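Local coordinates for vitamin B12-binding protein (Vibrio cholerae O395, PDB 5YSC) that binds vitamin B12 in the periplasm and probably delivers it to the BtuC subunits of the BtuCD ABC transporter for import, at residues 39-51 with 56-68. Residues are numbered along the deposited sequence; the frame is centred on the assembly and turned at random.
With SO4 (sulfate ion), chain C.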
ATOM      1  N   LEU A  39      10.382 -15.771   4.814  1.00 16.88           N
ATOM      2  CA  LEU A  39       9.308 -16.677   5.204  1.00 15.50           C
ATOM      3  C   LEU A  39       8.592 -17.303   4.022  1.00 17.82           C
ATOM      4  O   LEU A  39       7.668 -18.103   4.222  1.00 17.66           O
ATOM      5  CB  LEU A  39       8.267 -15.931   6.060  1.00 16.20           C
ATOM      6  CG  LEU A  39       8.803 -15.121   7.250  1.00 17.68           C
ATOM      7  CD1 LEU A  39       7.692 -14.439   8.042  1.00 16.29           C
ATOM      8  CD2 LEU A  39       9.560 -16.063   8.169  1.00 20.93           C
ATOM      9  N   GLY A  40       8.930 -16.920   2.787  1.00 18.64           N
ATOM     10  CA  GLY A  40       8.092 -17.290   1.657  1.00 19.02           C
ATOM     11  C   GLY A  40       7.935 -18.784   1.486  1.00 22.63           C
ATOM     12  O   GLY A  40       6.853 -19.265   1.114  1.00 20.08           O
ATOM     13  N   ASP A  41       8.996 -19.533   1.759  1.00 26.02           N
ATOM     14  CA  ASP A  41       8.963 -20.981   1.597  1.00 28.94           C
ATOM     15  C   ASP A  41       8.026 -21.659   2.587  1.00 26.83           C
ATOM     16  O   ASP A  41       7.624 -22.803   2.386  1.00 27.67           O
ATOM     17  CB  ASP A  41      10.367 -21.562   1.745  1.00 30.85           C
ATOM     18  CG  ASP A  41      11.297 -21.107   0.649  1.00 39.55           C
ATOM     19  OD1 ASP A  41      10.812 -20.537  -0.345  1.00 42.50           O
ATOM     20  OD2 ASP A  41      12.515 -21.320   0.782  1.00 47.90           O
ATOM     21  N   LYS A  42       7.686 -20.949   3.656  1.00 23.16           N
ATOM     22  CA  LYS A  42       6.815 -21.505   4.702  1.00 20.64           C
ATOM     23  C   LYS A  42       5.363 -21.074   4.569  1.00 16.71           C
ATOM     24  O   LYS A  42       4.522 -21.515   5.362  1.00 18.42           O
ATOM     25  CB  LYS A  42       7.326 -21.121   6.092  1.00 20.39           C
ATOM     26  CG  LYS A  42       8.738 -21.527   6.371  1.00 24.27           C
ATOM     27  CD  LYS A  42       8.929 -22.980   6.160  1.00 30.65           C
ATOM     28  CE  LYS A  42      10.285 -23.370   6.668  1.00 36.10           C
ATOM     29  NZ  LYS A  42      10.581 -24.715   6.179  1.00 41.20           N
ATOM     30  N   LEU A  43       5.035 -20.233   3.581  1.00 21.08           N
ATOM     31  CA  LEU A  43       3.646 -19.894   3.337  1.00 19.14           C
ATOM     32  C   LEU A  43       2.865 -21.088   2.842  1.00 23.38           C
ATOM     33  O   LEU A  43       3.281 -21.807   1.919  1.00 23.53           O
ATOM     34  CB  LEU A  43       3.522 -18.766   2.317  1.00 15.23           C
ATOM     35  CG  LEU A  43       4.016 -17.429   2.803  1.00 14.74           C
ATOM     36  CD1 LEU A  43       4.197 -16.460   1.618  1.00 13.47           C
ATOM     37  CD2 LEU A  43       3.053 -16.836   3.800  1.00 14.98           C
ATOM     38  N   VAL A  44       1.691 -21.281   3.432  1.00 16.89           N
ATOM     39  CA  VAL A  44       0.775 -22.326   3.000  1.00 18.19           C
ATOM     40  C   VAL A  44      -0.551 -21.757   2.512  1.00 18.45           C
ATOM     41  O   VAL A  44      -1.373 -22.518   1.990  1.00 20.65           O
ATOM     42  CB  VAL A  44       0.538 -23.384   4.107  1.00 19.49           C
ATOM     43  CG1 VAL A  44       1.835 -24.056   4.513  1.00 20.34           C
ATOM     44  CG2 VAL A  44      -0.117 -22.763   5.331  1.00 20.97           C
ATOM     45  N   ALA A  45      -0.786 -20.450   2.667  1.00 16.84           N
ATOM     46  CA  ALA A  45      -1.922 -19.791   2.038  1.00 14.23           C
ATOM     47  C   ALA A  45      -1.716 -18.285   2.108  1.00 12.47           C
ATOM     48  O   ALA A  45      -0.986 -17.779   2.977  1.00 13.46           O
ATOM     49  CB  ALA A  45      -3.263 -20.157   2.694  1.00 17.59           C
ATOM     50  N   VAL A  46      -2.374 -17.588   1.188  1.00 16.48           N
ATOM     51  CA  VAL A  46      -2.259 -16.142   1.048  1.00 15.00           C
ATOM     52  C   VAL A  46      -3.639 -15.594   0.687  1.00 16.79           C
ATOM     53  O   VAL A  46      -4.641 -16.318   0.712  1.00 18.32           O
ATOM     54  CB  VAL A  46      -1.196 -15.756  -0.002  1.00 15.77           C
ATOM     55  CG1 VAL A  46       0.196 -16.229   0.435  1.00 14.62           C
ATOM     56  CG2 VAL A  46      -1.595 -16.257  -1.377  1.00 17.12           C
ATOM     57  N   SER A  47      -3.705 -14.310   0.368  1.00 11.91           N
ATOM     58  CA  SER A  47      -4.922 -13.628  -0.025  1.00 12.85           C
ATOM     59  C   SER A  47      -5.076 -13.591  -1.539  1.00 16.23           C
ATOM     60  O   SER A  47      -4.124 -13.799  -2.285  1.00 14.22           O
ATOM     61  CB  SER A  47      -4.912 -12.206   0.508  1.00 13.68           C
ATOM     62  OG  SER A  47      -4.071 -11.386  -0.275  1.00 12.19           O
ATOM     63  N   GLU A  48      -6.306 -13.334  -1.981  1.00 15.68           N
ATOM     64  CA  GLU A  48      -6.526 -12.892  -3.348  1.00 16.64           C
ATOM     65  C   GLU A  48      -5.674 -11.650  -3.582  1.00 17.70           C
ATOM     66  O   GLU A  48      -5.438 -10.856  -2.670  1.00 15.63           O
ATOM     67  CB  GLU A  48      -8.015 -12.588  -3.601  1.00 17.65           C
ATOM     68  CG  GLU A  48      -8.890 -13.844  -3.725  1.00 20.51           C
ATOM     69  CD  GLU A  48     -10.392 -13.561  -3.936  1.00 27.99           C
ATOM     70  OE1 GLU A  48     -10.779 -12.601  -4.630  1.00 25.58           O
ATOM     71  OE2 GLU A  48     -11.201 -14.326  -3.367  1.00 32.65           O
ATOM     72  N   TYR A  49      -5.158 -11.525  -4.795  1.00 19.51           N
ATOM     73  CA  TYR A  49      -4.223 -10.482  -5.174  1.00 17.10           C
ATOM     74  C   TYR A  49      -2.847 -10.605  -4.537  1.00 15.30           C
ATOM     75  O   TYR A  49      -2.032  -9.703  -4.716  1.00 15.53           O
ATOM     76  CB  TYR A  49      -4.788  -9.100  -4.894  1.00 16.90           C
ATOM     77  CG  TYR A  49      -5.689  -8.670  -6.003  1.00 19.27           C
ATOM     78  CD1 TYR A  49      -6.991  -9.072  -6.020  1.00 22.70           C
ATOM     79  CD2 TYR A  49      -5.220  -7.906  -7.038  1.00 23.00           C
ATOM     80  CE1 TYR A  49      -7.846  -8.702  -7.047  1.00 23.88           C
ATOM     81  CE2 TYR A  49      -6.047  -7.517  -8.074  1.00 26.03           C
ATOM     82  CZ  TYR A  49      -7.363  -7.920  -8.066  1.00 29.18           C
ATOM     83  OH  TYR A  49      -8.193  -7.540  -9.084  1.00 37.06           O
ATOM     84  N   SER A  50      -2.539 -11.698  -3.849  1.00 14.99           N
ATOM     85  CA  SER A  50      -1.161 -11.980  -3.439  1.00 12.13           C
ATOM     86  C   SER A  50      -0.459 -12.541  -4.663  1.00 13.67           C
ATOM     87  O   SER A  50      -0.311 -13.753  -4.836  1.00 16.13           O
ATOM     88  CB  SER A  50      -1.100 -12.950  -2.264  1.00 13.88           C
ATOM     89  OG  SER A  50      -1.563 -12.370  -1.064  1.00 13.37           O
ATOM     90  N   ASP A  51      -0.038 -11.630  -5.540  1.00 13.79           N
ATOM     91  CA  ASP A  51       0.567 -11.994  -6.826  1.00 12.64           C
ATOM     92  C   ASP A  51       2.028 -11.598  -6.932  1.00 11.88           C
ATOM     93  O   ASP A  51       2.586 -11.583  -8.048  1.00 13.06           O
ATOM     94  CB  ASP A  51      -0.208 -11.359  -7.960  1.00 14.85           C
ATOM     95  CG  ASP A  51      -0.281  -9.843  -7.860  1.00 17.32           C
ATOM     96  OD1 ASP A  51       0.432  -9.196  -7.036  1.00 13.02           O
ATOM     97  OD2 ASP A  51      -1.066  -9.293  -8.660  1.00 21.49           O
ATOM     98  N   ALA A  56       3.807 -16.653  -5.729  1.00 13.69           N
ATOM     99  CA  ALA A  56       2.741 -16.651  -4.729  1.00 14.01           C
ATOM    100  C   ALA A  56       1.392 -16.967  -5.349  1.00 16.83           C
ATOM    101  O   ALA A  56       0.462 -17.355  -4.629  1.00 17.84           O
ATOM    102  CB  ALA A  56       2.645 -15.304  -3.993  1.00 13.59           C
ATOM    103  N   LEU A  57       1.263 -16.773  -6.668  1.00 19.22           N
ATOM    104  CA  LEU A  57       0.071 -17.185  -7.398  1.00 22.64           C
ATOM    105  C   LEU A  57      -0.225 -18.664  -7.180  1.00 24.17           C
ATOM    106  O   LEU A  57      -1.369 -19.099  -7.301  1.00 30.87           O
ATOM    107  CB  LEU A  57       0.289 -16.924  -8.892  1.00 24.51           C
ATOM    108  CG  LEU A  57       0.370 -15.475  -9.339  1.00 23.40           C
ATOM    109  CD1 LEU A  57       1.048 -15.378 -10.748  1.00 21.50           C
ATOM    110  CD2 LEU A  57      -1.050 -14.905  -9.330  1.00 22.61           C
ATOM    111  N   GLU A  58       0.788 -19.421  -6.894  1.00 24.86           N
ATOM    112  CA  GLU A  58       0.665 -20.873  -6.757  1.00 27.50           C
ATOM    113  C   GLU A  58       0.011 -21.330  -5.446  1.00 29.18           C
ATOM    114  O   GLU A  58      -0.339 -22.444  -5.324  1.00 32.33           O
ATOM    115  CB  GLU A  58       2.079 -21.537  -6.842  1.00 31.59           C
ATOM    116  CG  GLU A  58       2.095 -23.035  -6.989  1.00 41.83           C
ATOM    117  CD  GLU A  58       3.408 -23.635  -7.393  1.00 48.04           C
ATOM    118  OE1 GLU A  58       4.397 -23.012  -7.189  1.00 45.03           O
ATOM    119  OE2 GLU A  58       3.403 -24.748  -7.950  1.00 53.06           O
ATOM    120  N   LEU A  59      -0.129 -20.454  -4.498  1.00 23.82           N
ATOM    121  CA  LEU A  59      -0.621 -20.838  -3.208  1.00 23.86           C
ATOM    122  C   LEU A  59      -2.095 -20.688  -3.023  1.00 24.23           C
ATOM    123  O   LEU A  59      -2.685 -19.896  -3.622  1.00 23.38           O
ATOM    124  CB  LEU A  59       0.081 -20.058  -2.160  1.00 23.88           C
ATOM    125  CG  LEU A  59       1.599 -20.075  -2.133  1.00 22.29           C
ATOM    126  CD1 LEU A  59       2.252 -19.066  -1.207  1.00 19.62           C
ATOM    127  CD2 LEU A  59       2.044 -21.454  -1.794  1.00 28.03           C
ATOM    128  N   GLU A  60      -2.702 -21.480  -2.148  1.00 23.87           N
ATOM    129  CA  GLU A  60      -4.143 -21.329  -2.071  1.00 23.57           C
ATOM    130  C   GLU A  60      -4.518 -20.027  -1.360  1.00 21.75           C
ATOM    131  O   GLU A  60      -3.732 -19.445  -0.607  1.00 19.69           O
ATOM    132  CB  GLU A  60      -4.819 -22.546  -1.429  1.00 34.73           C
ATOM    133  CG  GLU A  60      -4.423 -22.935  -0.060  1.00 38.97           C
ATOM    134  CD  GLU A  60      -5.212 -24.161   0.406  1.00 45.72           C
ATOM    135  OE1 GLU A  60      -6.286 -24.466  -0.171  1.00 44.45           O
ATOM    136  OE2 GLU A  60      -4.746 -24.837   1.334  1.00 52.05           O
ATOM    137  N   ARG A  61      -5.715 -19.541  -1.677  1.00 22.32           N
ATOM    138  CA  ARG A  61      -6.240 -18.275  -1.180  1.00 23.41           C
ATOM    139  C   ARG A  61      -7.207 -18.513  -0.025  1.00 23.87           C
ATOM    140  O   ARG A  61      -8.042 -19.420  -0.085  1.00 25.28           O
ATOM    141  CB  ARG A  61      -6.951 -17.539  -2.299  1.00 18.36           C
ATOM    142  CG  ARG A  61      -6.026 -16.726  -3.152  1.00 16.86           C
ATOM    143  CD  ARG A  61      -5.359 -17.458  -4.290  1.00 17.98           C
ATOM    144  NE  ARG A  61      -4.606 -16.437  -5.027  1.00 19.39           N
ATOM    145  CZ  ARG A  61      -3.285 -16.287  -5.026  1.00 20.87           C
ATOM    146  NH1 ARG A  61      -2.479 -17.167  -4.439  1.00 18.96           N
ATOM    147  NH2 ARG A  61      -2.772 -15.264  -5.678  1.00 19.35           N
ATOM    148  N   VAL A  62      -7.093 -17.701   1.023  1.00 20.17           N
ATOM    149  CA  VAL A  62      -8.015 -17.828   2.151  1.00 20.86           C
ATOM    150  C   VAL A  62      -8.589 -16.482   2.548  1.00 20.65           C
ATOM    151  O   VAL A  62      -9.168 -16.345   3.626  1.00 20.62           O
ATOM    152  CB  VAL A  62      -7.341 -18.496   3.358  1.00 22.39           C
ATOM    153  CG1 VAL A  62      -7.059 -19.980   3.051  1.00 23.88           C
ATOM    154  CG2 VAL A  62      -6.072 -17.768   3.767  1.00 18.02           C
ATOM    155  N   ALA A  63      -8.438 -15.466   1.712  1.00 19.85           N
ATOM    156  CA  ALA A  63      -8.937 -14.157   2.117  1.00 21.40           C
ATOM    157  C   ALA A  63      -9.117 -13.261   0.903  1.00 22.57           C
ATOM    158  O   ALA A  63      -8.377 -13.352  -0.079  1.00 22.02           O
ATOM    159  CB  ALA A  63      -8.014 -13.477   3.125  1.00 20.11           C
ATOM    160  N   ASN A  64     -10.109 -12.381   0.996  1.00 20.97           N
ATOM    161  CA  ASN A  64     -10.337 -11.341   0.006  1.00 21.23           C
ATOM    162  C   ASN A  64     -10.904 -10.143   0.745  1.00 25.70           C
ATOM    163  O   ASN A  64     -10.911 -10.107   1.978  1.00 23.38           O
ATOM    164  CB  ASN A  64     -11.264 -11.808  -1.118  1.00 22.87           C
ATOM    165  CG  ASN A  64     -12.603 -12.263  -0.610  1.00 31.46           C
ATOM    166  OD1 ASN A  64     -13.218 -11.629   0.247  1.00 30.07           O
ATOM    167  ND2 ASN A  64     -13.066 -13.380  -1.145  1.00 34.35           N
ATOM    168  N   HIS A  65     -11.349  -9.137  -0.010  1.00 24.83           N
ATOM    169  CA  HIS A  65     -11.623  -7.851   0.622  1.00 24.45           C
ATOM    170  C   HIS A  65     -12.831  -7.883   1.526  1.00 29.01           C
ATOM    171  O   HIS A  65     -12.999  -6.973   2.338  1.00 31.13           O
ATOM    172  CB  HIS A  65     -11.834  -6.770  -0.439  1.00 23.98           C
ATOM    173  CG  HIS A  65     -13.016  -7.021  -1.326  1.00 29.15           C
ATOM    174  ND1 HIS A  65     -14.108  -6.176  -1.379  1.00 31.75           N
ATOM    175  CD2 HIS A  65     -13.270  -8.022  -2.203  1.00 28.72           C
ATOM    176  CE1 HIS A  65     -14.975  -6.642  -2.261  1.00 36.12           C
ATOM    177  NE2 HIS A  65     -14.488  -7.754  -2.780  1.00 34.57           N
ATOM    178  N   GLN A  66     -13.673  -8.896   1.379  1.00 27.86           N
ATOM    179  CA  GLN A  66     -14.899  -8.967   2.158  1.00 32.34           C
ATOM    180  C   GLN A  66     -14.887 -10.078   3.204  1.00 26.18           C
ATOM    181  O   GLN A  66     -15.560  -9.980   4.216  1.00 28.47           O
ATOM    182  CB  GLN A  66     -16.111  -9.115   1.233  1.00 35.91           C
ATOM    183  CG  GLN A  66     -15.939 -10.168   0.160  1.00 41.93           C
ATOM    184  CD  GLN A  66     -16.819  -9.924  -1.050  1.00 50.55           C
ATOM    185  OE1 GLN A  66     -17.605  -8.979  -1.077  1.00 53.96           O
ATOM    186  NE2 GLN A  66     -16.694 -10.782  -2.057  1.00 50.19           N
ATOM    187  N   THR A  67     -14.104 -11.122   2.962  1.00 24.12           N
ATOM    188  CA  THR A  67     -14.175 -12.330   3.768  1.00 26.68           C
ATOM    189  C   THR A  67     -12.823 -12.972   4.003  1.00 24.29           C
ATOM    190  O   THR A  67     -12.053 -13.162   3.056  1.00 26.42           O
ATOM    191  CB  THR A  67     -15.051 -13.369   3.070  1.00 35.52           C
ATOM    192  OG1 THR A  67     -16.085 -12.691   2.339  1.00 41.79           O
ATOM    193  CG2 THR A  67     -15.647 -14.330   4.082  1.00 37.83           C
ATOM    194  N   ILE A  68     -12.599 -13.419   5.239  1.00 20.25           N
ATOM    195  CA  ILE A  68     -11.532 -14.352   5.566  1.00 20.28           C
ATOM    196  C   ILE A  68     -12.139 -15.743   5.679  1.00 23.71           C
ATOM    197  O   ILE A  68     -13.114 -15.940   6.417  1.00 23.26           O
ATOM    198  CB  ILE A  68     -10.837 -13.976   6.881  1.00 18.38           C
ATOM    199  CG1 ILE A  68     -10.130 -12.607   6.775  1.00 19.03           C
ATOM    200  CG2 ILE A  68      -9.866 -15.072   7.282  1.00 20.47           C
ATOM    201  CD1 ILE A  68      -9.392 -12.205   8.032  1.00 17.07           C
TER
HETATM  202  S   SO4 C 402      -6.232 -14.219  -7.033  1.00 51.59           S
HETATM  203  O1  SO4 C 402      -4.837 -13.802  -6.801  1.00 36.29           O
HETATM  204  O2  SO4 C 402      -6.357 -14.822  -8.361  1.00 62.11           O
HETATM  205  O3  SO4 C 402      -7.081 -13.031  -6.964  1.00 54.97           O
HETATM  206  O4  SO4 C 402      -6.660 -15.223  -6.059  1.00 57.24           O
HETATM  207  O   HOH W   1      -1.033 -23.165  -0.719  1.00 31.89           O
HETATM  208  O   HOH W   2      -1.467 -25.243   1.780  1.00 34.55           O
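The guanidinium of Arg61 reaches across to the other segment, where NH2 donates to Ser50 O (3.0 Å) from well above that carbonyl's plane, while the same nitrogen also gives a straighter bond to O1 of a sulfate. NE donates to sulfate O4 at 2.6 Å, and NH1 turns back to Ala56 O and Leu59 O of its own segment, so all three nitrogens are occupied and the group is fixed in rotation. Ser47 O sits over the centre of one guanidinium face. The bend at chi2 (86°) folds the arginine back alongside Val46, whose CG2 packs against NH1 at 3.3 Å. Tyr49 N, inside the type II turn from Ser47 to Ser50, donates to the sulfate too; the ion, probably from the crystallisation liquor, thereby joins turn and arginine.

The backbones are joined next to the arginine by a single parallel bridge of Val46 with Arg61: Val46 N donates to Glu60 O, and Val46 O accepts from Val62 N at 2.8 Å. Farther along, Glu48 N binds Ala63 O at 2.8 Å. The side chains of Glu48 and Asn64 extend in the same direction, and Asn64 ND2 meets Glu48 OE2 (3.1 Å) from above the carboxylate, the two planes 75° apart. Asn64 OD1 meanwhile accepts from Gln66 N, an Asx turn, and from Thr67 N, which extends it to an Asx motif and steadies the amide. At the other end, Leu59 CD1 touches both Leu43 CB and Val46 CG1, and one water links Val44 O to Glu60 N.

Residues 56-68 thus pack along strand 43-45, outermost in the parallel sheet, and pair with Val46 and Glu48 before helix 70-76 begins; Glu48, Tyr49, Asn64 and His65 form part of the cyanocobalamin pocket of this periplasmic binding protein.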